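Local coordinates for protein putative N-acetylmuramoyl-L-alanine amidase (Enterococcus phage phiM1EF22, PDB 7D55) that probably binds the enterococcal cell wall as the tetrameric cell binding domain of a phage lysin, directing an attached N-acetylmuramoyl-L-alanine amidase to its target, at residues R7-K12 and G20-V25; C3-P8 and N73-V78; G30-R35 and P80-T85. One frame throughout, in Å; residues are numbered along the deposited sequence. Where two conformers were deposited one is given.

Strand 3-9 opens the chain and serves two of the three contacts. After it the chain loops through 10-21 and returns as strand 22-28, which contact 1 pairs with it in a local hairpin. Contact 2 closes a loop of 64 residues, bringing helix 71-78 across C3, Y5 and R7. Contact 3 starts at 30-35, inside that loop, and ends at 80-85, beyond it, so these two cross; contact 1 is complete before contact 3 begins. R7 belongs to both contacts 1 and 2, and a probable hydrogen bond from R35 to T24 joins contacts 3 and 1. Together they join the N-terminal strands to one another and hold helix 71-78 and the C-terminal tail against the sheet they form.

Contact 1: R7-K12 and G20-V25; sequences RPINSK and GDAWTV
R7 and T24 bond to each other in both directions, as do I9 and A22, making two antiparallel hydrogen-bonded pairs; R7 N to T24 O is 3.0 Å and I9 N to A22 O is 2.9 Å. P8 and W23 form the non-hydrogen-bonded pair between them, where P8 CA approaches A22 O at 3.2 Å. Beyond A22 the ladder is irregular: D21 and A22 both face I9, a classic beta bulge.

P8 lays CG over one face of the W23 indole, 3.9 Å from the centroid of the six-membered ring, a CH-pi contact offset toward the rim. On the sheet face shared by R7, I9, A22 and T24, I9 CG2 lies 4.2 Å from A22 CB.

Polar side chains take over at the loop end. A chi1 of 65° turns the D21 carboxylate toward S11, whose N reaches the syn lone pair of OD1 at 2.8 Å, almost straight at 177°. S11 OG to D21 OD2 is unusually short and doubtful in detail. N10 OD1 accepts from K12 N, an Asx turn.

The chemistry implies a hairpin with P8 packed on the W23 ring between the two bonded pairs; where strand pairing gives out at the bulge, D21 takes the backbone N-H of S11.

Contact 2: C3-P8 and N73-V78; sequences CLYERP and NRLETV
E76, the residue with most surface buried here, sends its carboxylate from helix 71-78 to Y5 and R7 on strand 3-9. With CG anti to the carbonyl carbon (chi1 -65°) and the chain extended beyond it, the acid group spans the gap between the helix and the strand. R7 meets it side-on with two nitrogens: NE donates its N-H to OE2 at 2.9 Å, nearly straight, and NH2 donates to OE1 at 2.8 Å. The guanidinium and carboxylate planes are only 25° apart, so this bidentate salt bridge is close to flat. OE2 has a second donor, Y5 OH at 2.6 Å, which takes the anti lone pair while NE uses the syn one. Two bonds on OE2 and the NH2 bond on OE1 therefore fix the rotation of the group, and the positive charge probably stabilises the buried carboxylate as an anion.

L75, one residue earlier, supplies the apolar half. Its CD2 lies 3.7 Å from Y5 CE1 and 3.8 Å from C3 SG, touching both the tyrosine ring and the cysteine sulfur.

K86 from the C-terminal tail adds a second salt bridge to OE1. The helix runs across the strand at 110°, and the axes of the two short segments approach to 10.9 Å, while strands 22-28 and 59-60 flank strand 3-9 within the sheet; L75 also packs on I48 of a second subunit.

Contact 3: G30-R35 and P80-T85; sequences GVNCRR and PVVGIT
C33 and V81 sit side by side as a parallel pair, their CA atoms 4.4 Å apart, and the two segments run in nearly the same direction, 27° apart end to end. Two backbone bonds hold them: C33 N to P80 O at 3.1 Å, with the donor well above the carbonyl plane, and V82 N to C33 O at 2.9 Å. Further on, the chains separate and water 2 bridges the gap, accepting from R35 N and donating to V82 O.

V82 does most of the side-chain work, though it and V81 each have two conformers and its placement is doubtful for the other one. In the conformer described, V82 CG2 stands over the centre of the R34 guanidinium face, 3.4 Å from R34 NH2. The bend in R34 at chi3 (-68°) turns the flat group back over the valine. The same methyl lies 3.6 Å from N32 CG, while V82 CG1 packs 3.6 Å from N32 CB, so the isopropyl group sits between the asparagine and the arginine. Past G83, I84 CD1 touches the aliphatic R35 CD at 3.9 Å; the polar end of R35 goes on to T24. C33 and V81 share the face opposite R34 and V82; C33 touches L75 and E76 of helix 71-78.

This is a short, weakly bonded parallel pairing by which the C-terminal tail adds to the outer edge of this chain's mixed sheet, next to the tetramer interface: G30 O bonds to N29 of a second subunit, and R34 packs on V78 of a third.

Contact 1: R7-K12 and G20-V25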
ATOM      1  N   ARG A   7       9.630  17.510  -9.304  1.00  9.31           N
ATOM      2  CA  ARG A   7      10.441  16.958 -10.381  1.00  8.57           C
ATOM      3  C   ARG A   7      10.047  17.625 -11.694  1.00  7.95           C
ATOM      4  O   ARG A   7       8.952  18.205 -11.801  1.00  8.70           O
ATOM      5  CB  ARG A   7      10.303  15.426 -10.460  1.00  8.43           C
ATOM      6  CG  ARG A   7       8.893  14.940 -10.727  1.00  9.06           C
ATOM      7  CD  ARG A   7       8.745  14.455 -12.161  1.00 11.25           C
ATOM      8  NE  ARG A   7       9.567  13.270 -12.392  1.00 12.44           N
ATOM      9  CZ  ARG A   7      10.513  13.155 -13.322  1.00 11.97           C
ATOM     10  NH1 ARG A   7      10.772  14.159 -14.160  1.00 11.98           N
ATOM     11  NH2 ARG A   7      11.196  12.015 -13.419  1.00 11.30           N
ATOM     12  N   PRO A   8      10.922  17.595 -12.702  1.00  8.41           N
ATOM     13  CA  PRO A   8      10.644  18.339 -13.940  1.00  8.77           C
ATOM     14  C   PRO A   8       9.534  17.726 -14.785  1.00  8.94           C
ATOM     15  O   PRO A   8       9.317  16.507 -14.810  1.00  9.30           O
ATOM     16  CB  PRO A   8      11.982  18.298 -14.690  1.00  8.68           C
ATOM     17  CG  PRO A   8      13.001  18.068 -13.626  1.00  7.35           C
ATOM     18  CD  PRO A   8      12.328  17.141 -12.648  1.00  7.83           C
ATOM     19  N   ILE A   9       8.865  18.603 -15.534  1.00  8.88           N
ATOM     20  CA  ILE A   9       7.784  18.226 -16.434  1.00  9.11           C
ATOM     21  C   ILE A   9       7.863  19.126 -17.658  1.00  9.51           C
ATOM     22  O   ILE A   9       8.282  20.284 -17.573  1.00 10.11           O
ATOM     23  CB  ILE A   9       6.396  18.312 -15.734  1.00 10.44           C
ATOM     24  CG1 ILE A   9       5.286  17.793 -16.641  1.00 11.48           C
ATOM     25  CG2 ILE A   9       6.078  19.737 -15.311  1.00 11.56           C
ATOM     26  CD1 ILE A   9       3.972  17.576 -15.916  1.00 13.29           C
ATOM     27  N   ASN A  10       7.497  18.578 -18.808  1.00 10.27           N
ATOM     28  CA  ASN A  10       7.401  19.374 -20.025  1.00 12.63           C
ATOM     29  C   ASN A  10       6.068  20.115 -19.998  1.00 13.53           C
ATOM     30  O   ASN A  10       5.008  19.486 -20.038  1.00 14.78           O
ATOM     31  CB  ASN A  10       7.470  18.452 -21.239  1.00 13.89           C
ATOM     32  CG  ASN A  10       7.537  19.212 -22.559  1.00 15.35           C
ATOM     33  OD1 ASN A  10       6.778  20.154 -22.792  1.00 15.02           O
ATOM     34  ND2 ASN A  10       8.435  18.787 -23.438  1.00 17.74           N
ATOM     35  N   SER A  11       6.125  21.447 -19.941  1.00 13.82           N
ATOM     36  CA  SER A  11       4.908  22.244 -19.797  1.00 16.40           C
ATOM     37  C   SER A  11       4.022  22.209 -21.036  1.00 16.77           C
ATOM     38  O   SER A  11       2.820  22.498 -20.935  1.00 18.22           O
ATOM     39  CB  SER A  11       5.265  23.694 -19.467  1.00 17.88           C
ATOM     40  OG  SER A  11       5.969  24.303 -20.538  1.00 19.92           O
ATOM     41  N   LYS A  12       4.577  21.879 -22.202  1.00 14.93           N
ATOM     42  CA  LYS A  12       3.782  21.854 -23.423  1.00 16.92           C
ATOM     43  C   LYS A  12       3.159  20.499 -23.702  1.00 16.92           C
ATOM     44  O   LYS A  12       2.151  20.435 -24.413  1.00 18.56           O
ATOM     45  CB  LYS A  12       4.620  22.285 -24.633  1.00 20.43           C
ATOM     46  CG  LYS A  12       5.204  23.689 -24.531  1.00 25.22           C
ATOM     47  CD  LYS A  12       5.853  24.108 -25.847  1.00 30.49           C
ATOM     48  CE  LYS A  12       7.121  24.925 -25.620  1.00 33.58           C
ATOM     49  NZ  LYS A  12       6.842  26.375 -25.435  1.00 35.18           N
ATOM     50  N   GLY A  20      12.722  18.792 -18.213  1.00 11.45           N
ATOM     51  CA  GLY A  20      11.497  19.555 -18.346  1.00 10.22           C
ATOM     52  C   GLY A  20      11.713  21.022 -18.031  1.00 12.08           C
ATOM     53  O   GLY A  20      12.570  21.388 -17.228  1.00 13.55           O
ATOM     54  N   ASP A  21      10.917  21.870 -18.678  1.00 11.52           N
ATOM     55  CA  ASP A  21      11.038  23.308 -18.509  1.00 13.26           C
ATOM     56  C   ASP A  21      10.233  23.834 -17.331  1.00 11.82           C
ATOM     57  O   ASP A  21      10.321  25.031 -17.027  1.00 13.62           O
ATOM     58  CB  ASP A  21      10.575  24.028 -19.772  1.00 16.04           C
ATOM     59  CG  ASP A  21       9.101  23.816 -20.046  1.00 20.60           C
ATOM     60  OD1 ASP A  21       8.657  22.652 -20.080  1.00 21.19           O
ATOM     61  OD2 ASP A  21       8.379  24.817 -20.210  1.00 24.67           O
ATOM     62  N   ALA A  22       9.440  22.982 -16.682  1.00 10.75           N
ATOM     63  CA  ALA A  22       8.663  23.369 -15.517  1.00 10.10           C
ATOM     64  C   ALA A  22       8.795  22.271 -14.468  1.00  8.99           C
ATOM     65  O   ALA A  22       9.475  21.258 -14.677  1.00  9.04           O
ATOM     66  CB  ALA A  22       7.209  23.696 -15.905  1.00 10.41           C
ATOM     67  N   TRP A  23       8.153  22.479 -13.324  1.00  9.23           N
ATOM     68  CA  TRP A  23       8.230  21.547 -12.207  1.00  9.22           C
ATOM     69  C   TRP A  23       6.829  21.193 -11.753  1.00  9.11           C
ATOM     70  O   TRP A  23       5.911  22.014 -11.847  1.00 10.98           O
ATOM     71  CB  TRP A  23       9.029  22.155 -11.026  1.00  8.99           C
ATOM     72  CG  TRP A  23      10.452  22.372 -11.408  1.00 10.15           C
ATOM     73  CD1 TRP A  23      10.955  23.399 -12.148  1.00 11.40           C
ATOM     74  CD2 TRP A  23      11.552  21.504 -11.125  1.00 10.75           C
ATOM     75  NE1 TRP A  23      12.313  23.236 -12.328  1.00 12.52           N
ATOM     76  CE2 TRP A  23      12.700  22.076 -11.708  1.00 10.59           C
ATOM     77  CE3 TRP A  23      11.684  20.303 -10.422  1.00 10.71           C
ATOM     78  CZ2 TRP A  23      13.956  21.485 -11.613  1.00 10.98           C
ATOM     79  CZ3 TRP A  23      12.948  19.721 -10.316  1.00  9.80           C
ATOM     80  CH2 TRP A  23      14.059  20.309 -10.918  1.00  8.45           C
ATOM     81  N   THR A  24       6.670  19.958 -11.272  1.00  8.43           N
ATOM     82  CA  THR A  24       5.431  19.521 -10.655  1.00  9.01           C
ATOM     83  C   THR A  24       5.716  18.818  -9.337  1.00  8.53           C
ATOM     84  O   THR A  24       6.752  18.169  -9.158  1.00  9.07           O
ATOM     85  CB  THR A  24       4.625  18.574 -11.547  1.00 10.09           C
ATOM     86  OG1 THR A  24       3.369  18.276 -10.912  1.00 11.27           O
ATOM     87  CG2 THR A  24       5.398  17.272 -11.806  1.00 10.26           C
ATOM     88  N   VAL A  25       4.784  18.980  -8.402  1.00  8.79           N
ATOM     89  CA  VAL A  25       4.790  18.186  -7.186  1.00  8.37           C
ATOM     90  C   VAL A  25       4.328  16.780  -7.526  1.00  9.62           C
ATOM     91  O   VAL A  25       3.496  16.583  -8.424  1.00 10.70           O
ATOM     92  CB  VAL A  25       3.901  18.852  -6.119  1.00  8.69           C
ATOM     93  CG1 VAL A  25       3.865  18.029  -4.847  1.00  8.71           C
ATOM     94  CG2 VAL A  25       4.431  20.227  -5.813  1.00 10.13           C
TER
HETATM   95  O   HOH W   1       8.208  22.844 -23.123  1.00 46.90           O

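Contact 2: C3-P8 and N73-V78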
ATOM      1  N   CYS A   3       6.030  10.484   0.783  1.00  9.39           N
ATOM      2  CA  CYS A   3       6.692  11.774   0.681  1.00  9.87           C
ATOM      3  C   CYS A   3       6.042  12.572  -0.433  1.00  9.48           C
ATOM      4  O   CYS A   3       5.333  12.026  -1.282  1.00  9.17           O
ATOM      5  CB  CYS A   3       8.202  11.637   0.449  1.00 12.00           C
ATOM      6  SG  CYS A   3       8.696  10.877  -1.106  1.00 13.48           S
ATOM      7  N   LEU A   4       6.259  13.884  -0.384  1.00  8.96           N
ATOM      8  CA  LEU A   4       6.020  14.778  -1.506  1.00  9.15           C
ATOM      9  C   LEU A   4       7.368  15.261  -2.011  1.00  8.69           C
ATOM     10  O   LEU A   4       8.321  15.403  -1.238  1.00  8.73           O
ATOM     11  CB  LEU A   4       5.199  15.993  -1.072  1.00  8.91           C
ATOM     12  CG  LEU A   4       3.755  15.687  -0.657  1.00  9.99           C
ATOM     13  CD1 LEU A   4       3.163  16.823   0.182  1.00 10.30           C
ATOM     14  CD2 LEU A   4       2.918  15.426  -1.902  1.00 10.97           C
ATOM     15  N   TYR A   5       7.450  15.515  -3.313  1.00  9.18           N
ATOM     16  CA  TYR A   5       8.684  16.024  -3.899  1.00  9.01           C
ATOM     17  C   TYR A   5       8.327  16.760  -5.179  1.00  8.62           C
ATOM     18  O   TYR A   5       7.194  16.703  -5.655  1.00  9.48           O
ATOM     19  CB  TYR A   5       9.706  14.903  -4.166  1.00  8.83           C
ATOM     20  CG  TYR A   5       9.267  13.884  -5.196  1.00  8.69           C
ATOM     21  CD1 TYR A   5       8.457  12.813  -4.841  1.00  9.33           C
ATOM     22  CD2 TYR A   5       9.679  13.987  -6.526  1.00  8.52           C
ATOM     23  CE1 TYR A   5       8.062  11.870  -5.784  1.00  9.18           C
ATOM     24  CE2 TYR A   5       9.294  13.040  -7.478  1.00  7.79           C
ATOM     25  CZ  TYR A   5       8.484  11.991  -7.098  1.00  8.84           C
ATOM     26  OH  TYR A   5       8.085  11.061  -8.036  1.00  9.75           O
ATOM     27  N   GLU A   6       9.312  17.453  -5.737  1.00  9.68           N
ATOM     28  CA  GLU A   6       9.129  18.133  -7.009  1.00  9.55           C
ATOM     29  C   GLU A   6      10.067  17.531  -8.044  1.00  9.70           C
ATOM     30  O   GLU A   6      11.176  17.107  -7.711  1.00 10.28           O
ATOM     31  CB  GLU A   6       9.423  19.624  -6.857  1.00 11.55           C
ATOM     32  CG  GLU A   6       8.366  20.347  -6.038  1.00 13.91           C
ATOM     33  CD  GLU A   6       8.745  21.780  -5.725  1.00 19.04           C
ATOM     34  OE1 GLU A   6       8.842  22.132  -4.537  1.00 24.80           O
ATOM     35  OE2 GLU A   6       8.949  22.558  -6.662  1.00 19.66           O
ATOM     36  N   ARG A   7       9.630  17.510  -9.304  1.00  9.31           N
ATOM     37  CA  ARG A   7      10.441  16.958 -10.381  1.00  8.57           C
ATOM     38  C   ARG A   7      10.047  17.625 -11.694  1.00  7.95           C
ATOM     39  O   ARG A   7       8.952  18.205 -11.801  1.00  8.70           O
ATOM     40  CB  ARG A   7      10.303  15.426 -10.460  1.00  8.43           C
ATOM     41  CG  ARG A   7       8.893  14.940 -10.727  1.00  9.06           C
ATOM     42  CD  ARG A   7       8.745  14.455 -12.161  1.00 11.25           C
ATOM     43  NE  ARG A   7       9.567  13.270 -12.392  1.00 12.44           N
ATOM     44  CZ  ARG A   7      10.513  13.155 -13.322  1.00 11.97           C
ATOM     45  NH1 ARG A   7      10.772  14.159 -14.160  1.00 11.98           N
ATOM     46  NH2 ARG A   7      11.196  12.015 -13.419  1.00 11.30           N
ATOM     47  N   PRO A   8      10.922  17.595 -12.702  1.00  8.41           N
ATOM     48  CA  PRO A   8      10.644  18.339 -13.940  1.00  8.77           C
ATOM     49  C   PRO A   8       9.534  17.726 -14.785  1.00  8.94           C
ATOM     50  O   PRO A   8       9.317  16.507 -14.810  1.00  9.30           O
ATOM     51  CB  PRO A   8      11.982  18.298 -14.690  1.00  8.68           C
ATOM     52  CG  PRO A   8      13.001  18.068 -13.626  1.00  7.35           C
ATOM     53  CD  PRO A   8      12.328  17.141 -12.648  1.00  7.83           C
ATOM     54  N   ASN A  73      14.613  10.333  -9.822  1.00 11.65           N
ATOM     55  CA  ASN A  73      14.820   9.238 -10.773  1.00 13.20           C
ATOM     56  C   ASN A  73      14.910   7.906 -10.045  1.00 12.47           C
ATOM     57  O   ASN A  73      14.366   6.895 -10.507  1.00 13.72           O
ATOM     58  CB  ASN A  73      16.141   9.412 -11.528  1.00 16.30           C
ATOM     59  CG  ASN A  73      16.102  10.494 -12.583  1.00 21.23           C
ATOM     60  OD1 ASN A  73      15.042  11.001 -12.943  1.00 23.00           O
ATOM     61  ND2 ASN A  73      17.285  10.842 -13.106  1.00 22.11           N
ATOM     62  N   ARG A  74      15.635   7.882  -8.925  1.00 12.01           N
ATOM     63  CA  ARG A  74      15.798   6.656  -8.155  1.00 11.66           C
ATOM     64  C   ARG A  74      14.493   6.252  -7.486  1.00 11.76           C
ATOM     65  O   ARG A  74      14.122   5.070  -7.499  1.00 13.01           O
ATOM     66  CB  ARG A  74      16.884   6.850  -7.098  1.00 13.68           C
ATOM     67  CG  ARG A  74      18.217   7.339  -7.655  1.00 14.76           C
ATOM     68  CD  ARG A  74      18.792   6.360  -8.663  1.00 17.51           C
ATOM     69  NE  ARG A  74      20.080   6.810  -9.178  1.00 20.03           N
ATOM     70  CZ  ARG A  74      20.767   6.182 -10.126  1.00 24.41           C
ATOM     71  NH1 ARG A  74      20.278   5.073 -10.675  1.00 26.62           N
ATOM     72  NH2 ARG A  74      21.934   6.661 -10.530  1.00 25.71           N
ATOM     73  N   LEU A  75      13.783   7.215  -6.899  1.00 10.47           N
ATOM     74  CA  LEU A  75      12.525   6.890  -6.238  1.00  9.24           C
ATOM     75  C   LEU A  75      11.522   6.320  -7.231  1.00 10.38           C
ATOM     76  O   LEU A  75      10.846   5.322  -6.943  1.00  9.99           O
ATOM     77  CB  LEU A  75      11.950   8.135  -5.565  1.00 10.08           C
ATOM     78  CG  LEU A  75      10.585   7.920  -4.910  1.00 10.06           C
ATOM     79  CD1 LEU A  75      10.692   6.772  -3.908  1.00 11.92           C
ATOM     80  CD2 LEU A  75      10.133   9.204  -4.245  1.00 12.05           C
ATOM     81  N   GLU A  76      11.425   6.932  -8.414  1.00  9.89           N
ATOM     82  CA  GLU A  76      10.463   6.509  -9.424  1.00 10.77           C
ATOM     83  C   GLU A  76      10.816   5.175 -10.075  1.00 10.94           C
ATOM     84  O   GLU A  76       9.956   4.581 -10.734  1.00 11.95           O
ATOM     85  CB  GLU A  76      10.284   7.617 -10.461  1.00 10.77           C
ATOM     86  CG  GLU A  76       9.664   8.876  -9.870  1.00 11.80           C
ATOM     87  CD  GLU A  76       9.657  10.062 -10.829  1.00 12.64           C
ATOM     88  OE1 GLU A  76      10.078   9.900 -11.995  1.00 14.78           O
ATOM     89  OE2 GLU A  76       9.226  11.162 -10.413  1.00 12.75           O
ATOM     90  N   THR A  77      12.047   4.686  -9.907  1.00 12.38           N
ATOM     91  CA  THR A  77      12.365   3.331 -10.335  1.00 14.77           C
ATOM     92  C   THR A  77      11.848   2.293  -9.349  1.00 15.28           C
ATOM     93  O   THR A  77      11.476   1.184  -9.755  1.00 16.67           O
ATOM     94  CB  THR A  77      13.878   3.181 -10.498  1.00 17.74           C
ATOM     95  OG1 THR A  77      14.351   4.197 -11.387  1.00 20.46           O
ATOM     96  CG2 THR A  77      14.227   1.829 -11.081  1.00 19.25           C
ATOM     97  N   VAL A  78      11.830   2.622  -8.060  1.00 14.96           N
ATOM     98  CA  VAL A  78      11.383   1.666  -7.058  1.00 14.36           C
ATOM     99  C   VAL A  78       9.889   1.785  -6.777  1.00 13.32           C
ATOM    100  O   VAL A  78       9.269   0.809  -6.343  1.00 14.93           O
ATOM    101  CB  VAL A  78      12.223   1.772  -5.770  1.00 17.20           C
ATOM    102  CG1 VAL A  78      13.690   1.488  -6.066  1.00 17.86           C
ATOM    103  CG2 VAL A  78      12.072   3.129  -5.147  1.00 18.53           C
TER

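Contact 3: G30-R35 and P80-T85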
ATOM      1  N   GLY A  30       4.899   4.759  -1.361  1.00 11.04           N
ATOM      2  CA  GLY A  30       5.592   3.496  -1.200  1.00 11.02           C
ATOM      3  C   GLY A  30       5.243   2.461  -2.242  1.00 11.74           C
ATOM      4  O   GLY A  30       5.947   1.443  -2.347  1.00 13.45           O
ATOM      5  N   VAL A  31       4.178   2.688  -3.012  1.00 10.69           N
ATOM      6  CA  VAL A  31       3.753   1.806  -4.092  1.00 10.63           C
ATOM      7  C   VAL A  31       3.961   2.461  -5.454  1.00 11.58           C
ATOM      8  O   VAL A  31       4.503   1.848  -6.376  1.00 11.80           O
ATOM      9  CB  VAL A  31       2.282   1.363  -3.906  1.00 12.14           C
ATOM     10  CG1 VAL A  31       1.850   0.462  -5.048  1.00 12.97           C
ATOM     11  CG2 VAL A  31       2.078   0.673  -2.560  1.00 14.82           C
ATOM     12  N   ASN A  32       3.528   3.713  -5.598  1.00 10.78           N
ATOM     13  CA  ASN A  32       3.665   4.425  -6.859  1.00 10.65           C
ATOM     14  C   ASN A  32       3.923   5.898  -6.576  1.00 10.34           C
ATOM     15  O   ASN A  32       3.796   6.369  -5.439  1.00 11.60           O
ATOM     16  CB  ASN A  32       2.425   4.244  -7.746  1.00 12.48           C
ATOM     17  CG  ASN A  32       1.126   4.526  -7.009  1.00 17.07           C
ATOM     18  OD1 ASN A  32       1.006   5.524  -6.313  1.00 20.32           O
ATOM     19  ND2 ASN A  32       0.146   3.655  -7.177  1.00 20.07           N
ATOM     20  N   CYS A  33       4.280   6.631  -7.634  1.00  9.86           N
ATOM     21  CA  CYS A  33       4.424   8.078  -7.586  1.00 10.27           C
ATOM     22  C   CYS A  33       3.377   8.686  -8.509  1.00  9.67           C
ATOM     23  O   CYS A  33       3.231   8.254  -9.660  1.00 11.91           O
ATOM     24  CB  CYS A  33       5.834   8.502  -8.013  1.00 10.96           C
ATOM     25  SG  CYS A  33       7.114   8.034  -6.812  1.00 11.76           S
ATOM     26  N   ARG A  34       2.636   9.665  -8.005  1.00  9.47           N
ATOM     27  CA  ARG A  34       1.526  10.239  -8.745  1.00  9.22           C
ATOM     28  C   ARG A  34       1.643  11.750  -8.725  1.00  9.20           C
ATOM     29  O   ARG A  34       2.050  12.336  -7.717  1.00  9.20           O
ATOM     30  CB  ARG A  34       0.200   9.837  -8.110  1.00 11.14           C
ATOM     31  CG  ARG A  34      -0.973  10.081  -9.011  1.00 12.83           C
ATOM     32  CD  ARG A  34      -2.278   9.640  -8.354  1.00 11.79           C
ATOM     33  NE  ARG A  34      -2.385   8.192  -8.174  1.00 12.58           N
ATOM     34  CZ  ARG A  34      -2.814   7.342  -9.112  1.00 14.88           C
ATOM     35  NH1 ARG A  34      -3.144   7.780 -10.321  1.00 15.11           N
ATOM     36  NH2 ARG A  34      -2.903   6.048  -8.847  1.00 14.80           N
ATOM     37  N   ARG A  35       1.280  12.377  -9.839  1.00 10.86           N
ATOM     38  CA  ARG A  35       1.378  13.826  -9.932  1.00 10.53           C
ATOM     39  C   ARG A  35       0.327  14.509  -9.067  1.00 11.35           C
ATOM     40  O   ARG A  35      -0.833  14.086  -9.016  1.00 13.36           O
ATOM     41  CB  ARG A  35       1.222  14.290 -11.374  1.00  9.75           C
ATOM     42  CG  ARG A  35       1.424  15.790 -11.508  1.00 10.99           C
ATOM     43  CD  ARG A  35       1.099  16.282 -12.882  1.00 12.91           C
ATOM     44  NE  ARG A  35       1.262  17.727 -12.936  1.00 13.82           N
ATOM     45  CZ  ARG A  35       0.967  18.475 -13.988  1.00 18.40           C
ATOM     46  NH1 ARG A  35       0.486  17.909 -15.093  1.00 18.54           N
ATOM     47  NH2 ARG A  35       1.153  19.786 -13.933  1.00 20.88           N
ATOM     48  N   PRO A  80       7.069   3.079  -9.162  1.00 12.08           N
ATOM     49  CA  PRO A  80       6.895   3.632 -10.508  1.00 12.10           C
ATOM     50  C   PRO A  80       5.776   4.660 -10.599  1.00 11.70           C
ATOM     51  O   PRO A  80       4.784   4.616  -9.872  1.00 11.16           O
ATOM     52  CB  PRO A  80       6.585   2.401 -11.358  1.00 13.01           C
ATOM     53  CG  PRO A  80       7.231   1.268 -10.612  1.00 12.91           C
ATOM     54  CD  PRO A  80       7.033   1.604  -9.161  1.00 12.92           C
ATOM     55  N   VAL A  81       5.961   5.593 -11.524  1.00 12.55           N
ATOM     56  CA  VAL A  81       4.966   6.632 -11.737  0.51  4.46           C
ATOM     57  C   VAL A  81       3.694   6.027 -12.321  1.00 13.72           C
ATOM     58  O   VAL A  81       3.726   5.065 -13.103  1.00 14.99           O
ATOM     59  CB  VAL A  81       5.517   7.760 -12.629  0.51  8.86           C
ATOM     60  CG1 VAL A  81       6.811   8.295 -12.048  0.51  6.45           C
ATOM     61  CG2 VAL A  81       5.745   7.258 -14.047  0.51  7.82           C
ATOM     62  N   VAL A  82       2.563   6.555 -11.874  0.54 11.22           N
ATOM     63  CA  VAL A  82       1.264   6.157 -12.393  0.54 12.63           C
ATOM     64  C   VAL A  82       0.520   7.403 -12.844  0.54  7.99           C
ATOM     65  O   VAL A  82       0.777   8.514 -12.371  0.54 12.83           O
ATOM     66  CB  VAL A  82       0.424   5.372 -11.361  0.54 13.24           C
ATOM     67  CG1 VAL A  82       1.038   4.006 -11.110  0.54 42.79           C
ATOM     68  CG2 VAL A  82       0.303   6.156 -10.071  0.54  8.62           C
ATOM     69  N   GLY A  83      -0.400   7.209 -13.780  1.00 12.72           N
ATOM     70  CA  GLY A  83      -1.318   8.255 -14.184  1.00 13.96           C
ATOM     71  C   GLY A  83      -0.733   9.350 -15.045  1.00 14.95           C
ATOM     72  O   GLY A  83      -1.431  10.335 -15.314  1.00 16.00           O
ATOM     73  N   ILE A  84       0.517   9.218 -15.485  1.00 15.78           N
ATOM     74  CA  ILE A  84       1.172  10.243 -16.293  1.00 16.30           C
ATOM     75  C   ILE A  84       2.264   9.542 -17.087  1.00 18.65           C
ATOM     76  O   ILE A  84       2.786   8.512 -16.662  1.00 19.68           O
ATOM     77  CB  ILE A  84       1.726  11.374 -15.384  1.00 17.57           C
ATOM     78  CG1 ILE A  84       2.341  12.524 -16.187  1.00 18.10           C
ATOM     79  CG2 ILE A  84       2.758  10.842 -14.423  1.00 17.14           C
ATOM     80  CD1 ILE A  84       2.712  13.706 -15.321  1.00 19.05           C
ATOM     81  N   THR A  85       2.581  10.077 -18.265  1.00 19.33           N
ATOM     82  CA  THR A  85       3.621   9.472 -19.087  1.00 21.98           C
ATOM     83  C   THR A  85       4.989  10.065 -18.748  1.00 21.14           C
ATOM     84  O   THR A  85       5.111  11.223 -18.330  1.00 19.11           O
ATOM     85  CB  THR A  85       3.327   9.629 -20.584  1.00 24.65           C
ATOM     86  OG1 THR A  85       3.577  10.976 -20.980  1.00 28.00           O
ATOM     87  CG2 THR A  85       1.878   9.289 -20.896  1.00 24.25           C
TER
HETATM   88  O   HOH W   2       0.111  11.129 -12.128  1.00 16.11           O